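Local coordinates for protein mannan endo-1,6-alpha-mannosidase (Chaetomium thermophilum, PDB 6RY0) that probably acts as a transglycosidase that transfers GPI-anchored glycoproteins into the fungal cell wall, using a fold shared with endo-1,6-alpha-mannosidases, at residues L266-A271 and D285-L290; Q259-A264 and G325-W330. All coordinates share one frame; numbering follows the deposited sequence. Where two conformers were deposited one is given.

Interaction 1: L266-A271 and D285-L290; sequences LLLHGA and DRVDNL
Leu290 drops its CD1 methyl into a shallow hollow on helix 261-278, bounded by Leu267, Leu268 and Ala271. The methyl lies over backbone as much as over side chains: Leu290 CD1 is 3.7 Å from Leu267 O and 3.8 Å from Leu268 N, and Ala271 CB forms a further wall, 4.1 Å from Leu290 CD1. With CG opposite the carbonyl carbon (chi1 -74°) and the chain extended beyond it, Leu290 delivers a single methyl to this site. One turn earlier, Val287 makes the second bump. Val287 CG2 presses on the carbonyl end of Ala271, 3.5 Å from Ala271 C, and rests against the alanine methyl as well. The two segments belong to consecutive antiparallel helices, 261-278 and 281-298, joined by a short link as one alpha/alpha hairpin of the (alpha/alpha)6 barrel of family 76; their axes approach to 8.9 Å at an angle of 156°. Leu268 is the bump from the other side, its CD1 filling the notch between Val287 and Leu290. Its side chain crosses that of Val287 at about a right angle, with Leu268 CD1 3.4 Å from Val287 O and 3.9 Å from Val287 CG1, while Leu290 CB closes the notch 4.2 Å from Leu268 CD1. No hydrogen bond joins the two segments. Further along the same seam Leu268 also meets Leu291 and Ile294, while Met331 and Val334 of helix 323-337 pack against it from a third helix.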
loop_
_atom_site.group_PDB
_atom_site.type_symbol
_atom_site.label_atom_id
_atom_site.label_comp_id
_atom_site.label_asym_id
_atom_site.label_seq_id
_atom_site.Cartn_x
_atom_site.Cartn_y
_atom_site.Cartn_z
ATOM N N LEU A 266 6.358 -3.822 2.417
ATOM C CA LEU A 266 6.004 -2.668 3.215
ATOM C C LEU A 266 7.036 -2.454 4.317
ATOM O O LEU A 266 7.387 -1.324 4.637
ATOM C CB LEU A 266 4.585 -2.814 3.783
ATOM C CG LEU A 266 4.038 -1.549 4.453
ATOM C CD1 LEU A 266 4.206 -0.314 3.595
ATOM C CD2 LEU A 266 2.575 -1.765 4.763
ATOM N N LEU A 267 7.512 -3.533 4.943
ATOM C CA LEU A 267 8.565 -3.393 5.931
ATOM C C LEU A 267 9.843 -2.855 5.297
ATOM O O LEU A 267 10.524 -2.021 5.902
ATOM C CB LEU A 267 8.825 -4.695 6.656
ATOM C CG LEU A 267 7.668 -5.199 7.530
ATOM C CD1 LEU A 267 8.088 -6.445 8.274
ATOM C CD2 LEU A 267 7.174 -4.155 8.475
ATOM N N LEU A 268 10.205 -3.320 4.102
ATOM C CA LEU A 268 11.349 -2.748 3.395
ATOM C C LEU A 268 11.172 -1.242 3.188
ATOM O O LEU A 268 12.094 -0.474 3.413
ATOM C CB LEU A 268 11.536 -3.470 2.050
ATOM C CG LEU A 268 12.604 -2.855 1.147
ATOM C CD1 LEU A 268 14.006 -2.988 1.727
ATOM C CD2 LEU A 268 12.554 -3.466 -0.233
ATOM N N HIS A 269 9.993 -0.850 2.725
ATOM C CA HIS A 269 9.690 0.561 2.477
ATOM C C HIS A 269 9.875 1.369 3.761
ATOM O O HIS A 269 10.595 2.372 3.748
ATOM C CB HIS A 269 8.264 0.612 1.936
ATOM C CG HIS A 269 7.784 1.932 1.432
ATOM N ND1 HIS A 269 6.969 2.755 2.175
ATOM C CD2 HIS A 269 7.877 2.492 0.203
ATOM C CE1 HIS A 269 6.576 3.752 1.407
ATOM N NE2 HIS A 269 7.103 3.624 0.208
ATOM N N GLY A 270 9.254 0.951 4.852
ATOM C CA GLY A 270 9.399 1.716 6.070
ATOM C C GLY A 270 10.809 1.730 6.579
ATOM O O GLY A 270 11.287 2.752 7.100
ATOM N N ALA A 271 11.519 0.599 6.465
ATOM C CA ALA A 271 12.911 0.539 6.910
ATOM C C ALA A 271 13.775 1.507 6.097
ATOM O O ALA A 271 14.710 2.100 6.645
ATOM C CB ALA A 271 13.430 -0.882 6.807
ATOM N N ASP A 285 21.137 -2.183 7.630
ATOM C CA ASP A 285 21.202 -3.635 7.704
ATOM C C ASP A 285 19.837 -4.254 7.525
ATOM O O ASP A 285 19.688 -5.284 6.852
ATOM C CB ASP A 285 21.779 -4.105 9.048
ATOM C CG ASP A 285 23.213 -3.733 9.265
ATOM O OD1 ASP A 285 23.920 -3.421 8.291
ATOM O OD2 ASP A 285 23.657 -3.812 10.425
ATOM N N ARG A 286 18.820 -3.637 8.129
ATOM C CA ARG A 286 17.451 -4.138 8.019
ATOM C C ARG A 286 16.932 -3.998 6.585
ATOM O O ARG A 286 16.304 -4.917 6.068
ATOM C CB ARG A 286 16.542 -3.428 9.031
ATOM C CG ARG A 286 16.852 -3.817 10.461
ATOM C CD ARG A 286 16.302 -2.847 11.474
ATOM N NE ARG A 286 16.817 -3.192 12.785
ATOM C CZ ARG A 286 16.354 -2.721 13.917
ATOM N NH1 ARG A 286 15.342 -1.864 13.927
ATOM N NH2 ARG A 286 16.932 -3.116 15.053
ATOM N N VAL A 287 17.202 -2.855 5.933
ATOM C CA VAL A 287 16.883 -2.706 4.521
ATOM C C VAL A 287 17.521 -3.822 3.722
ATOM O O VAL A 287 16.866 -4.487 2.908
ATOM C CB VAL A 287 17.361 -1.325 4.016
ATOM C CG1 VAL A 287 17.411 -1.254 2.485
ATOM C CG2 VAL A 287 16.479 -0.204 4.569
ATOM N N ASP A 288 18.812 -4.036 3.934
ATOM C CA ASP A 288 19.540 -4.999 3.111
ATOM C C ASP A 288 19.024 -6.418 3.339
ATOM O O ASP A 288 18.878 -7.181 2.387
ATOM C CB ASP A 288 21.030 -4.905 3.426
ATOM C CG ASP A 288 21.649 -3.596 2.964
ATOM O OD1 ASP A 288 21.033 -2.894 2.139
ATOM O OD2 ASP A 288 22.785 -3.321 3.411
ATOM N N ASN A 289 18.749 -6.778 4.588
ATOM C CA ASN A 289 18.235 -8.106 4.903
ATOM C C ASN A 289 16.833 -8.324 4.357
ATOM O O ASN A 289 16.557 -9.378 3.783
ATOM C CB ASN A 289 18.276 -8.348 6.407
ATOM C CG ASN A 289 19.663 -8.704 6.913
ATOM O OD1 ASN A 289 20.431 -9.341 6.218
ATOM N ND2 ASN A 289 19.962 -8.324 8.128
ATOM N N LEU A 290 15.948 -7.342 4.534
ATOM C CA LEU A 290 14.615 -7.470 3.991
ATOM C C LEU A 290 14.673 -7.588 2.468
ATOM O O LEU A 290 13.947 -8.394 1.877
ATOM C CB LEU A 290 13.747 -6.277 4.381
ATOM C CG LEU A 290 13.305 -6.289 5.846
ATOM C CD1 LEU A 290 12.841 -4.908 6.276
ATOM C CD2 LEU A 290 12.212 -7.332 6.116
#

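Interaction 2: Q259-A264 and G325-W330; sequences QFSYNA and GYVHRW
Val327 holds CG1 anti to its backbone N (chi1 173°), which leaves CG2 beside that N and directed at Ser261, whose own OG, set between backbone N and carbonyl carbon (chi1 66°), is turned to meet it. The valine methyl and the serine side chain therefore come together closely, with Val327 CG2 3.3 Å from Ser261 OG and 3.6 Å from Ser261 CB. This is a van der Waals touch; the hydroxyl itself is hydrogen-bonded to Glu306, so a buried polar atom is satisfied while its flank lies against a methyl. Ser261 and Tyr262 both stand in the first turn of helix 261-278. Tyr262 CB lies at the edge of the Tyr326 ring, near its plane, 4.2 Å from Tyr326 CD2. One turn later along helix 323-337, Trp330 brings the rim of its six-membered ring to the tyrosine's backbone. Trp330 CZ3 is 3.5 Å from Tyr262 O, which lies at the edge of the indole near its plane, and the same carbon is 4.1 Å from Tyr262 CB. One face of the indole is covered within its own helix by Tyr326 CB, 3.5 Å above the plane of the Trp330 ring and offset toward its rim. Beyond the two segments the Tyr262 ring stacks with Phe323, and Phe132 of helix 127-142 touches both Tyr262 and Trp330. Tyr262 lies about 9 Å, side chain to side chain, from Asp129, a calcium ligand in another structure of this protein. Helices 261-278 and 323-337 run in roughly the same direction here, as neighbouring helices of one ring do in the (alpha/alpha)6 barrel characteristic of glycosyl hydrolase family 76.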
loop_
_atom_site.group_PDB
_atom_site.type_symbol
_atom_site.label_atom_id
_atom_site.label_comp_id
_atom_site.label_asym_id
_atom_site.label_seq_id
_atom_site.Cartn_x
_atom_site.Cartn_y
_atom_site.Cartn_z
ATOM N N GLN A 259 3.646 -16.181 3.287
ATOM C CA GLN A 259 4.499 -15.050 2.905
ATOM C C GLN A 259 3.855 -14.268 1.771
ATOM O O GLN A 259 4.012 -14.615 0.599
ATOM C CB GLN A 259 5.876 -15.530 2.502
ATOM C CG GLN A 259 6.690 -16.111 3.660
ATOM C CD GLN A 259 8.029 -16.628 3.172
ATOM O OE1 GLN A 259 8.865 -15.826 2.671
ATOM N NE2 GLN A 259 8.260 -17.881 3.303
ATOM N N PHE A 260 3.124 -13.208 2.122
ATOM C CA PHE A 260 2.521 -12.339 1.133
ATOM C C PHE A 260 3.498 -11.226 0.784
ATOM O O PHE A 260 4.130 -10.623 1.676
ATOM C CB PHE A 260 1.194 -11.772 1.630
ATOM C CG PHE A 260 0.133 -12.822 1.777
ATOM C CD1 PHE A 260 -0.510 -13.303 0.657
ATOM C CD2 PHE A 260 -0.183 -13.363 3.000
ATOM C CE1 PHE A 260 -1.451 -14.294 0.763
ATOM C CE2 PHE A 260 -1.132 -14.369 3.113
ATOM C CZ PHE A 260 -1.752 -14.827 1.999
ATOM N N SER A 261 3.600 -10.926 -0.507
ATOM C CA SER A 261 4.634 -10.024 -0.982
ATOM C C SER A 261 4.562 -8.656 -0.320
ATOM O O SER A 261 5.596 -8.057 0.010
ATOM C CB SER A 261 4.511 -9.888 -2.492
ATOM O OG SER A 261 3.320 -9.242 -2.883
ATOM N N TYR A 262 3.352 -8.155 -0.122
ATOM C CA TYR A 262 3.204 -6.785 0.378
ATOM C C TYR A 262 3.668 -6.639 1.815
ATOM O O TYR A 262 3.962 -5.525 2.224
ATOM C CB TYR A 262 1.773 -6.249 0.177
ATOM C CG TYR A 262 0.676 -6.708 1.135
ATOM C CD1 TYR A 262 0.656 -7.983 1.711
ATOM C CD2 TYR A 262 -0.361 -5.852 1.443
ATOM C CE1 TYR A 262 -0.363 -8.392 2.556
ATOM C CE2 TYR A 262 -1.391 -6.277 2.284
ATOM C CZ TYR A 262 -1.378 -7.539 2.859
ATOM O OH TYR A 262 -2.367 -7.960 3.715
ATOM N N ASN A 263 3.692 -7.705 2.594
ATOM C CA ASN A 263 4.168 -7.605 3.969
ATOM C C ASN A 263 5.654 -7.326 4.020
ATOM O O ASN A 263 6.109 -6.342 4.626
ATOM C CB ASN A 263 3.822 -8.873 4.773
ATOM C CG ASN A 263 2.449 -8.830 5.368
ATOM O OD1 ASN A 263 1.957 -7.756 5.725
ATOM N ND2 ASN A 263 1.832 -9.994 5.547
ATOM N N ALA A 264 6.451 -8.139 3.354
ATOM C CA ALA A 264 7.891 -7.884 3.317
ATOM C C ALA A 264 8.176 -6.560 2.632
ATOM O O ALA A 264 9.043 -5.803 3.078
ATOM C CB ALA A 264 8.641 -9.032 2.637
ATOM N N GLY A 325 1.481 -4.950 -7.358
ATOM C CA GLY A 325 1.583 -3.550 -7.726
ATOM C C GLY A 325 2.225 -2.701 -6.647
ATOM O O GLY A 325 3.029 -1.808 -6.909
ATOM N N TYR A 326 1.811 -2.933 -5.391
ATOM C CA TYR A 326 2.438 -2.242 -4.254
ATOM C C TYR A 326 3.919 -2.573 -4.177
ATOM O O TYR A 326 4.748 -1.695 -3.921
ATOM C CB TYR A 326 1.797 -2.616 -2.914
ATOM C CG TYR A 326 0.297 -2.619 -2.936
ATOM C CD1 TYR A 326 -0.432 -1.751 -3.732
ATOM C CD2 TYR A 326 -0.408 -3.508 -2.159
ATOM C CE1 TYR A 326 -1.813 -1.791 -3.774
ATOM C CE2 TYR A 326 -1.798 -3.549 -2.168
ATOM C CZ TYR A 326 -2.487 -2.697 -2.982
ATOM O OH TYR A 326 -3.868 -2.735 -3.079
ATOM N N VAL A 327 4.279 -3.835 -4.406
ATOM C CA VAL A 327 5.684 -4.240 -4.383
ATOM C C VAL A 327 6.483 -3.362 -5.343
ATOM O O VAL A 327 7.526 -2.814 -4.997
ATOM C CB VAL A 327 5.831 -5.736 -4.698
ATOM C CG1 VAL A 327 7.289 -6.092 -4.839
ATOM C CG2 VAL A 327 5.152 -6.583 -3.650
ATOM N N HIS A 328 5.992 -3.238 -6.580
ATOM C CA HIS A 328 6.701 -2.413 -7.548
ATOM C C HIS A 328 6.815 -0.961 -7.113
ATOM O O HIS A 328 7.892 -0.381 -7.148
ATOM C CB HIS A 328 5.987 -2.484 -8.925
ATOM C CG HIS A 328 6.447 -3.632 -9.774
ATOM N ND1 HIS A 328 7.337 -3.443 -10.796
ATOM C CD2 HIS A 328 6.164 -4.972 -9.780
ATOM C CE1 HIS A 328 7.577 -4.621 -11.375
ATOM N NE2 HIS A 328 6.879 -5.572 -10.789
ATOM N N ARG A 329 5.696 -0.352 -6.739
ATOM C CA ARG A 329 5.722 1.086 -6.421
ATOM C C ARG A 329 6.588 1.367 -5.207
ATOM O O ARG A 329 7.326 2.362 -5.179
ATOM C CB ARG A 329 4.286 1.620 -6.188
ATOM C CG ARG A 329 3.506 1.841 -7.430
ATOM C CD ARG A 329 1.981 2.019 -7.148
ATOM N NE ARG A 329 1.778 3.008 -6.163
ATOM C CZ ARG A 329 1.025 2.870 -5.081
ATOM N NH1 ARG A 329 0.279 1.797 -4.821
ATOM N NH2 ARG A 329 1.024 3.873 -4.179
ATOM N N TRP A 330 6.465 0.531 -4.186
ATOM C CA TRP A 330 7.202 0.735 -2.944
ATOM C C TRP A 330 8.689 0.468 -3.147
ATOM O O TRP A 330 9.533 1.242 -2.675
ATOM C CB TRP A 330 6.645 -0.139 -1.840
ATOM C CG TRP A 330 5.267 0.216 -1.399
ATOM C CD1 TRP A 330 4.602 1.377 -1.588
ATOM C CD2 TRP A 330 4.375 -0.655 -0.696
ATOM N NE1 TRP A 330 3.327 1.267 -1.056
ATOM C CE2 TRP A 330 3.178 0.024 -0.501
ATOM C CE3 TRP A 330 4.482 -1.964 -0.237
ATOM C CZ2 TRP A 330 2.103 -0.534 0.167
ATOM C CZ3 TRP A 330 3.403 -2.541 0.393
ATOM C CH2 TRP A 330 2.236 -1.812 0.605
#

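Helix 261-278 serves both contacts: its first turn faces helix 323-337 in interaction 2, and its next turns face helix 281-298 in interaction 1. The centres of the two contacts are about 12 Å apart, and Trp330 bridges them. Trp330 CZ3 lies 3.6 Å from Leu266 CB, and His269 CD2 is 3.5 Å from Trp330 O, so residues of 266-271 on the side turned from helix 281-298 rest on the tryptophan of 325-330. Interaction 2 is the deeper, its centre about 8 Å from the chain centre against about 15 Å for interaction 1, and the nearer to Asp129. Interaction 1 is remote from the annotated sites, including the calcium ion held by Asp73 and His385.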